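Local structure of 3-hydroxyadipyl-CoA dehydrogenase (Escherichia coli, 3MOG) at residues V8-S13 / G19-A24; A202-E207 / Y452-Y457; L436-I441 / R464-L469. The protein catalyses the NAD-dependent oxidation of 3-hydroxyadipyl-CoA to 3-oxoadipyl-CoA, a step in the degradation of phenylacetate. One frame throughout, in Å; residues are numbered along the deposited sequence.

How the contacts relate
Contact 1 is wholly buried and apolar: it packs strand 8-11 against the helix that follows it in the NAD-binding domain. Contacts 2 and 3 lie on the other side of the chain's centre, their centres about 22 Å apart and their nearest atoms about 7 Å apart. They share the neighbourhood of helix 438-452: contact 3 joins its start to helix 461-473, while contact 2 takes its last residue and the loop beyond to helix 196-207. The chemistry follows the place. Small aliphatic groups fill contact 1, a salt bridge carries contact 2, also buried although polar, between two related helical domains, and the only partly buried contact 3 combines a tryptophan face with arginine methylenes.

Contact 1 of 3, residues V8-S13 / G19-A24; sequences VAVIGS and GIAEVA
Val8 and Val10 of strand 8-11 face segment 19-24 of helix 15-26 across an axis separation of 8.7 Å, the two elements running nearly antiparallel at 168°. Val10 lies at the centre of the interface. With CG1 anti to the backbone N (chi1 172°), its other methyl, CG2, is left to meet the helix, and it comes over the backbone at Ala21, with Val10 CG2 3.9 Å from Ala21 CA. The same methyl meets Ile20 CG2 at 4.0 Å and Ala21 CB at 4.2 Å, so one branch serves two successive helical residues. One turn further along the helix, Val8 CG1 touches Ala24 CB at 4.3 Å. Alanine suits Ala21 and Ala24 because its single methyl lets the helix lie close to the sheet; the beta-branched valines suit an extended strand and offer short, stiff methyl groups. Both neighbouring strands extend this apolar layer: Val31 of strand 31-34 packs on Ala21 and Ala24, and Ile89 of strand 87-90 on Val8 and Ile20. Where the strand ends, Gly12 adopts a positive phi of 122°, at which a side chain would collide with the preceding carbonyl oxygen. Strand, tight turn and helix form the first half of a beta-alpha-beta unit, and with Gly12, Gly14 and Gly17 they are consistent with the GxGxxG dinucleotide-binding motif of a Rossmann fold.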
loop_
_atom_site.group_PDB
_atom_site.type_symbol
_atom_site.label_atom_id
_atom_site.label_comp_id
_atom_site.label_asym_id
_atom_site.label_seq_id
_atom_site.Cartn_x
_atom_site.Cartn_y
_atom_site.Cartn_z
ATOM N N VAL C 8 3.919 -14.733 42.544
ATOM C CA VAL C 8 3.814 -14.543 41.106
ATOM C C VAL C 8 3.221 -15.805 40.471
ATOM O O VAL C 8 3.631 -16.914 40.794
ATOM C CB VAL C 8 5.203 -14.238 40.477
ATOM C CG1 VAL C 8 5.104 -14.068 38.963
ATOM C CG2 VAL C 8 5.821 -12.992 41.127
ATOM N N ALA C 9 2.240 -15.619 39.592
ATOM C CA ALA C 9 1.697 -16.704 38.797
ATOM C C ALA C 9 2.205 -16.581 37.379
ATOM O O ALA C 9 2.159 -15.509 36.789
ATOM C CB ALA C 9 0.177 -16.666 38.805
ATOM N N VAL C 10 2.691 -17.689 36.841
ATOM C CA VAL C 10 3.144 -17.759 35.473
ATOM C C VAL C 10 2.224 -18.759 34.752
ATOM O O VAL C 10 2.067 -19.908 35.196
ATOM C CB VAL C 10 4.619 -18.222 35.397
ATOM C CG1 VAL C 10 5.022 -18.476 33.962
ATOM C CG2 VAL C 10 5.560 -17.207 36.043
ATOM N N ILE C 11 1.597 -18.321 33.666
ATOM C CA ILE C 11 0.680 -19.188 32.926
ATOM C C ILE C 11 1.339 -19.703 31.662
ATOM O O ILE C 11 1.654 -18.929 30.753
ATOM C CB ILE C 11 -0.618 -18.467 32.554
ATOM C CG1 ILE C 11 -1.292 -17.894 33.796
ATOM C CG2 ILE C 11 -1.570 -19.420 31.797
ATOM C CD1 ILE C 11 -2.649 -17.264 33.508
ATOM N N GLY C 12 1.548 -21.013 31.609
ATOM C CA GLY C 12 2.169 -21.647 30.458
ATOM C C GLY C 12 3.408 -22.391 30.886
ATOM O O GLY C 12 4.127 -21.934 31.767
ATOM N N SER C 13 3.658 -23.534 30.249
ATOM C CA SER C 13 4.773 -24.411 30.592
ATOM C C SER C 13 5.812 -24.533 29.476
ATOM O O SER C 13 6.729 -25.356 29.571
ATOM C CB SER C 13 4.244 -25.805 30.959
ATOM O OG SER C 13 3.609 -26.418 29.844
ATOM N N GLY C 19 11.018 -20.296 31.759
ATOM C CA GLY C 19 12.117 -19.367 31.924
ATOM C C GLY C 19 11.726 -18.169 32.758
ATOM O O GLY C 19 12.531 -17.663 33.543
ATOM N N ILE C 20 10.487 -17.714 32.602
ATOM C CA ILE C 20 9.996 -16.593 33.401
ATOM C C ILE C 20 9.838 -17.018 34.872
ATOM O O ILE C 20 10.245 -16.282 35.798
ATOM C CB ILE C 20 8.709 -15.962 32.800
ATOM C CG1 ILE C 20 9.049 -15.217 31.498
ATOM C CG2 ILE C 20 8.048 -14.990 33.794
ATOM C CD1 ILE C 20 7.852 -15.094 30.489
ATOM N N ALA C 21 9.296 -18.223 35.064
ATOM C CA ALA C 21 9.123 -18.827 36.388
ATOM C C ALA C 21 10.455 -18.951 37.131
ATOM O O ALA C 21 10.540 -18.627 38.319
ATOM C CB ALA C 21 8.419 -20.214 36.268
ATOM N N GLU C 22 11.483 -19.400 36.413
ATOM C CA GLU C 22 12.843 -19.515 36.944
ATOM C C GLU C 22 13.387 -18.179 37.465
ATOM O O GLU C 22 13.952 -18.132 38.559
ATOM C CB GLU C 22 13.781 -20.090 35.882
ATOM C CG GLU C 22 15.233 -20.277 36.343
ATOM C CD GLU C 22 16.148 -20.735 35.223
ATOM O OE1 GLU C 22 17.351 -20.419 35.286
ATOM O OE2 GLU C 22 15.668 -21.402 34.274
ATOM N N VAL C 23 13.169 -17.104 36.705
ATOM C CA VAL C 23 13.606 -15.757 37.089
ATOM C C VAL C 23 12.904 -15.290 38.350
ATOM O O VAL C 23 13.558 -14.826 39.294
ATOM C CB VAL C 23 13.367 -14.728 35.958
ATOM C CG1 VAL C 23 13.629 -13.299 36.438
ATOM C CG2 VAL C 23 14.237 -15.057 34.751
ATOM N N ALA C 24 11.579 -15.422 38.364
ATOM C CA ALA C 24 10.779 -14.998 39.506
ATOM C C ALA C 24 11.133 -15.791 40.774
ATOM O O ALA C 24 11.379 -15.188 41.811
ATOM C CB ALA C 24 9.271 -15.048 39.191
#

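Contact 2 of 3, residues A202-E207 / Y452-Y457; sequences AWRALE and YGEERY
Arg204 reaches from helix 196-207 to Glu454 in the loop after helix 438-452 and grips its carboxylate end-on in a two-pronged salt bridge. Arg204 NH2 donates to Glu454 OE2 at 2.9 Å along an almost straight path (176°), while NH1 meets the syn lone pair of OE1 at 2.7 Å and is more bent. The planes of the two groups are 31° apart, so the pairing is twisted. Arginine suits the place because it is long enough to span the gap, its chain turning at chi3 (78°), and carries two parallel donors. The bridge ties together two family-related C-terminal domains, repeated in this one chain. Two tyrosines flank it: Arg204 NH2 sits over one face of Tyr452, 3.7 Å from its CD1, with at most a weak cation-pi attraction, and Tyr457 OH lies over a face of the guanidinium, whose plane is nearly perpendicular to the tyrosine ring. That hydroxyl is hydrogen-bonded to Glu201 and Arg392. Among the charges, Arg456 and Arg204 run antiparallel, their guanidinium planes nearly parallel, with Arg456 NE 3.7 Å from Arg204 NH1; each has its own carboxylate, Glu454 for Arg204 and Glu201 for Arg456, which probably lets the two chains lie so close.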
loop_
_atom_site.group_PDB
_atom_site.type_symbol
_atom_site.label_atom_id
_atom_site.label_comp_id
_atom_site.label_asym_id
_atom_site.label_seq_id
_atom_site.Cartn_x
_atom_site.Cartn_y
_atom_site.Cartn_z
ATOM N N ALA C 202 19.112 -6.654 3.828
ATOM C CA ALA C 202 19.793 -7.870 3.357
ATOM C C ALA C 202 19.012 -8.663 2.289
ATOM O O ALA C 202 19.580 -9.048 1.267
ATOM C CB ALA C 202 20.070 -8.745 4.505
ATOM N N TRP C 203 17.728 -8.923 2.526
ATOM C CA TRP C 203 16.888 -9.562 1.496
ATOM C C TRP C 203 16.860 -8.804 0.164
ATOM O O TRP C 203 16.900 -9.423 -0.909
ATOM C CB TRP C 203 15.469 -9.770 2.005
ATOM C CG TRP C 203 15.379 -10.718 3.176
ATOM C CD1 TRP C 203 14.910 -10.435 4.429
ATOM C CD2 TRP C 203 15.752 -12.105 3.192
ATOM N NE1 TRP C 203 14.975 -11.555 5.230
ATOM C CE2 TRP C 203 15.493 -12.592 4.498
ATOM C CE3 TRP C 203 16.275 -12.986 2.231
ATOM C CZ2 TRP C 203 15.747 -13.918 4.868
ATOM C CZ3 TRP C 203 16.528 -14.308 2.605
ATOM C CH2 TRP C 203 16.253 -14.758 3.910
ATOM N N ARG C 204 16.817 -7.473 0.230
ATOM C CA ARG C 204 16.846 -6.656 -0.980
ATOM C C ARG C 204 18.179 -6.772 -1.713
ATOM O O ARG C 204 18.205 -6.894 -2.941
ATOM C CB ARG C 204 16.545 -5.201 -0.666
ATOM C CG ARG C 204 15.066 -4.896 -0.719
ATOM C CD ARG C 204 14.855 -3.447 -0.481
ATOM N NE ARG C 204 15.151 -2.636 -1.656
ATOM C CZ ARG C 204 14.266 -1.826 -2.222
ATOM N NH1 ARG C 204 13.037 -1.747 -1.720
ATOM N NH2 ARG C 204 14.602 -1.099 -3.279
ATOM N N ALA C 205 19.268 -6.755 -0.948
ATOM C CA ALA C 205 20.613 -6.935 -1.491
ATOM C C ALA C 205 20.714 -8.321 -2.140
ATOM O O ALA C 205 21.145 -8.441 -3.280
ATOM C CB ALA C 205 21.668 -6.752 -0.383
ATOM N N LEU C 206 20.249 -9.337 -1.415
ATOM C CA LEU C 206 20.181 -10.716 -1.906
ATOM C C LEU C 206 19.360 -10.892 -3.186
ATOM O O LEU C 206 19.797 -11.595 -4.094
ATOM C CB LEU C 206 19.639 -11.631 -0.816
ATOM C CG LEU C 206 19.987 -13.112 -0.843
ATOM C CD1 LEU C 206 21.400 -13.360 -1.382
ATOM C CD2 LEU C 206 19.855 -13.630 0.568
ATOM N N GLU C 207 18.200 -10.230 -3.269
ATOM C CA GLU C 207 17.316 -10.343 -4.438
ATOM C C GLU C 207 17.946 -9.699 -5.658
ATOM O O GLU C 207 17.655 -10.090 -6.786
ATOM C CB GLU C 207 15.938 -9.709 -4.156
ATOM C CG GLU C 207 14.832 -10.045 -5.174
ATOM C CD GLU C 207 13.425 -9.641 -4.722
ATOM O OE1 GLU C 207 13.290 -8.945 -3.697
ATOM O OE2 GLU C 207 12.442 -10.027 -5.391
ATOM N N TYR C 452 15.747 5.227 -5.961
ATOM C CA TYR C 452 14.691 4.225 -6.029
ATOM C C TYR C 452 13.279 4.781 -6.215
ATOM O O TYR C 452 12.407 4.053 -6.664
ATOM C CB TYR C 452 14.737 3.326 -4.797
ATOM C CG TYR C 452 15.966 2.479 -4.769
ATOM C CD1 TYR C 452 16.099 1.391 -5.634
ATOM C CD2 TYR C 452 17.018 2.778 -3.896
ATOM C CE1 TYR C 452 17.238 0.627 -5.637
ATOM C CE2 TYR C 452 18.161 2.016 -3.879
ATOM C CZ TYR C 452 18.271 0.943 -4.752
ATOM O OH TYR C 452 19.401 0.169 -4.720
ATOM N N GLY C 453 13.062 6.049 -5.859
ATOM C CA GLY C 453 11.728 6.684 -5.933
ATOM C C GLY C 453 10.722 5.988 -5.034
ATOM O O GLY C 453 9.531 5.927 -5.338
ATOM N N GLU C 454 11.220 5.438 -3.935
ATOM C CA GLU C 454 10.404 4.673 -3.013
ATOM C C GLU C 454 10.198 5.456 -1.734
ATOM O O GLU C 454 11.136 6.017 -1.179
ATOM C CB GLU C 454 11.073 3.345 -2.675
ATOM C CG GLU C 454 11.038 2.325 -3.814
ATOM C CD GLU C 454 11.855 1.092 -3.496
ATOM O OE1 GLU C 454 11.733 0.551 -2.375
ATOM O OE2 GLU C 454 12.620 0.661 -4.372
ATOM N N GLU C 455 8.949 5.478 -1.295
ATOM C CA GLU C 455 8.540 5.994 0.002
ATOM C C GLU C 455 9.279 5.274 1.134
ATOM O O GLU C 455 9.499 5.830 2.176
ATOM C CB GLU C 455 7.023 5.816 0.128
ATOM C CG GLU C 455 6.451 6.044 1.480
ATOM C CD GLU C 455 5.047 6.594 1.456
ATOM O OE1 GLU C 455 4.510 6.837 2.558
ATOM O OE2 GLU C 455 4.488 6.798 0.360
ATOM N N ARG C 456 9.699 4.040 0.895
ATOM C CA ARG C 456 10.490 3.267 1.831
ATOM C C ARG C 456 11.765 3.998 2.329
ATOM O O ARG C 456 12.140 3.881 3.491
ATOM C CB ARG C 456 10.862 1.952 1.130
ATOM C CG ARG C 456 11.743 1.041 1.929
ATOM C CD ARG C 456 12.131 -0.187 1.145
ATOM N NE ARG C 456 13.185 -0.900 1.852
ATOM C CZ ARG C 456 12.983 -1.742 2.856
ATOM N NH1 ARG C 456 11.754 -2.005 3.274
ATOM N NH2 ARG C 456 14.020 -2.325 3.441
ATOM N N TYR C 457 12.418 4.750 1.448
ATOM C CA TYR C 457 13.661 5.417 1.802
ATOM C C TYR C 457 13.479 6.877 2.250
ATOM O O TYR C 457 14.465 7.591 2.392
ATOM C CB TYR C 457 14.731 5.239 0.694
ATOM C CG TYR C 457 15.081 3.794 0.545
ATOM C CD1 TYR C 457 15.874 3.155 1.491
ATOM C CD2 TYR C 457 14.558 3.034 -0.504
ATOM C CE1 TYR C 457 16.151 1.806 1.391
ATOM C CE2 TYR C 457 14.842 1.690 -0.618
ATOM C CZ TYR C 457 15.628 1.076 0.332
ATOM O OH TYR C 457 15.896 -0.269 0.221
#

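Contact 3 of 3, residues L436-I441 / R464-L469; sequences LGWQRI and RQRALL
Trp438 and Arg466 run alongside each other in the same direction, with the aliphatic part of the arginine laid over one face of the indole. Arg466 CB makes a CH-pi contact with the five-membered ring, 4.0 Å from its centroid and 14° off the normal, and further out Arg466 CD is 3.8 Å from Trp438 CE2. The arginine chain is stretched out (chi3 177°), which carries the guanidinium beyond the CZ2 rim of the six-membered ring: Arg466 NH1 comes within 3.5 Å of Trp438 CZ2, the guanidinium edge-on and its plane 75° from that of the indole. It is therefore the methylenes, rather than a stacked guanidinium, that cover the ring, and arginine suits the spot by pairing an apolar stem with a charged end. Beside this pair Ala467, small enough to admit the other helix, lets the backbones close to 4.6 Å between Gln439 CA and Ala467 CA; Gln439 CG rests 3.5 Å from Ala467 O. This is helix-to-helix packing within the second of the chain's two C-terminal-type domains, the start of helix 438-452 set against helix 461-473. Were Trp438 an alanine, the Arg466 methylenes would probably lose their aromatic cover and a gap would open beside Leu402 and Leu463. In the second shell, Glu412 forms a salt bridge with Arg466 NH1, fixing the far end of that chain. Glu470 accepts from the backbone N of Trp438 through OE2 and from Gln439 NE2 through OE1, so one carboxylate binds both the first backbone N-H of the helix and the Gln439 amide.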
loop_
_atom_site.group_PDB
_atom_site.type_symbol
_atom_site.label_atom_id
_atom_site.label_comp_id
_atom_site.label_asym_id
_atom_site.label_seq_id
_atom_site.Cartn_x
_atom_site.Cartn_y
_atom_site.Cartn_z
ATOM N N LEU C 436 27.369 9.258 14.049
ATOM C CA LEU C 436 27.623 9.189 12.619
ATOM C C LEU C 436 27.302 10.511 11.929
ATOM O O LEU C 436 27.845 10.804 10.879
ATOM C CB LEU C 436 26.866 8.028 11.984
ATOM C CG LEU C 436 27.283 6.614 12.408
ATOM C CD1 LEU C 436 26.361 5.614 11.741
ATOM C CD2 LEU C 436 28.780 6.278 12.130
ATOM N N GLY C 437 26.454 11.319 12.560
ATOM C CA GLY C 437 26.106 12.612 12.035
ATOM C C GLY C 437 24.744 12.572 11.373
ATOM O O GLY C 437 24.538 11.817 10.418
ATOM N N TRP C 438 23.823 13.385 11.883
ATOM C CA TRP C 438 22.464 13.479 11.336
ATOM C C TRP C 438 22.351 13.952 9.883
ATOM O O TRP C 438 21.528 13.434 9.123
ATOM C CB TRP C 438 21.579 14.328 12.254
ATOM C CG TRP C 438 21.504 13.788 13.665
ATOM C CD1 TRP C 438 22.020 14.372 14.797
ATOM C CD2 TRP C 438 20.908 12.551 14.095
ATOM N NE1 TRP C 438 21.772 13.582 15.895
ATOM C CE2 TRP C 438 21.081 12.469 15.500
ATOM C CE3 TRP C 438 20.234 11.513 13.437
ATOM C CZ2 TRP C 438 20.604 11.393 16.254
ATOM C CZ3 TRP C 438 19.764 10.444 14.190
ATOM C CH2 TRP C 438 19.959 10.392 15.583
ATOM N N GLN C 439 23.187 14.914 9.492
ATOM C CA GLN C 439 23.175 15.414 8.129
ATOM C C GLN C 439 23.683 14.365 7.164
ATOM O O GLN C 439 23.210 14.278 6.032
ATOM C CB GLN C 439 24.018 16.675 7.995
ATOM C CG GLN C 439 23.407 17.886 8.634
ATOM C CD GLN C 439 24.411 18.999 8.771
ATOM O OE1 GLN C 439 24.433 19.920 7.962
ATOM N NE2 GLN C 439 25.274 18.903 9.780
ATOM N N ARG C 440 24.641 13.574 7.634
ATOM C CA ARG C 440 25.207 12.484 6.864
ATOM C C ARG C 440 24.190 11.366 6.605
ATOM O O ARG C 440 24.108 10.850 5.492
ATOM C CB ARG C 440 26.436 11.922 7.583
ATOM C CG ARG C 440 27.197 10.900 6.758
ATOM C CD ARG C 440 28.508 10.519 7.400
ATOM N NE ARG C 440 29.170 9.527 6.566
ATOM C CZ ARG C 440 30.390 9.051 6.791
ATOM N NH1 ARG C 440 30.880 8.135 5.972
ATOM N NH2 ARG C 440 31.108 9.469 7.841
ATOM N N ILE C 441 23.440 10.990 7.636
ATOM C CA ILE C 441 22.384 9.982 7.498
ATOM C C ILE C 441 21.282 10.515 6.591
ATOM O O ILE C 441 20.813 9.808 5.697
ATOM C CB ILE C 441 21.792 9.552 8.872
ATOM C CG1 ILE C 441 22.877 8.914 9.752
ATOM C CG2 ILE C 441 20.590 8.604 8.696
ATOM C CD1 ILE C 441 23.628 7.781 9.089
ATOM N N ARG C 464 15.003 14.987 9.542
ATOM C CA ARG C 464 15.201 16.346 8.972
ATOM C C ARG C 464 15.385 17.373 10.086
ATOM O O ARG C 464 16.264 18.232 10.006
ATOM C CB ARG C 464 14.049 16.802 8.056
ATOM C CG ARG C 464 13.697 15.820 6.921
ATOM C CD ARG C 464 12.810 16.481 5.867
ATOM N NE ARG C 464 12.577 15.585 4.742
ATOM C CZ ARG C 464 13.378 15.452 3.690
ATOM N NH1 ARG C 464 14.488 16.178 3.574
ATOM N NH2 ARG C 464 13.053 14.600 2.730
ATOM N N GLN C 465 14.549 17.253 11.119
ATOM C CA GLN C 465 14.580 18.113 12.293
ATOM C C GLN C 465 15.934 18.055 12.991
ATOM O O GLN C 465 16.478 19.096 13.369
ATOM C CB GLN C 465 13.447 17.725 13.248
ATOM C CG GLN C 465 13.358 18.490 14.577
ATOM C CD GLN C 465 12.071 18.155 15.365
ATOM O OE1 GLN C 465 12.066 18.151 16.609
ATOM N NE2 GLN C 465 10.981 17.865 14.638
ATOM N N ARG C 466 16.489 16.853 13.136
ATOM C CA ARG C 466 17.789 16.714 13.797
ATOM C C ARG C 466 18.981 17.126 12.934
ATOM O O ARG C 466 19.996 17.588 13.464
ATOM C CB ARG C 466 17.983 15.319 14.390
ATOM C CG ARG C 466 17.162 15.128 15.653
ATOM C CD ARG C 466 17.682 13.985 16.476
ATOM N NE ARG C 466 16.915 13.876 17.704
ATOM C CZ ARG C 466 17.058 12.928 18.624
ATOM N NH1 ARG C 466 17.951 11.954 18.474
ATOM N NH2 ARG C 466 16.286 12.957 19.700
ATOM N N ALA C 467 18.847 16.976 11.614
ATOM C CA ALA C 467 19.870 17.430 10.679
ATOM C C ALA C 467 19.964 18.947 10.696
ATOM O O ALA C 467 21.066 19.499 10.721
ATOM C CB ALA C 467 19.577 16.944 9.281
ATOM N N LEU C 468 18.806 19.604 10.697
ATOM C CA LEU C 468 18.722 21.059 10.823
ATOM C C LEU C 468 19.334 21.607 12.107
ATOM O O LEU C 468 19.984 22.646 12.064
ATOM C CB LEU C 468 17.281 21.549 10.679
ATOM C CG LEU C 468 16.822 21.721 9.232
ATOM C CD1 LEU C 468 15.310 21.736 9.115
ATOM C CD2 LEU C 468 17.418 22.991 8.622
ATOM N N LEU C 469 19.136 20.914 13.230
ATOM C CA LEU C 469 19.716 21.343 14.509
ATOM C C LEU C 469 21.234 21.193 14.486
ATOM O O LEU C 469 21.951 22.085 14.944
ATOM C CB LEU C 469 19.099 20.594 15.702
ATOM C CG LEU C 469 17.638 20.927 16.073
ATOM C CD1 LEU C 469 16.951 19.759 16.803
ATOM C CD2 LEU C 469 17.550 22.215 16.910
#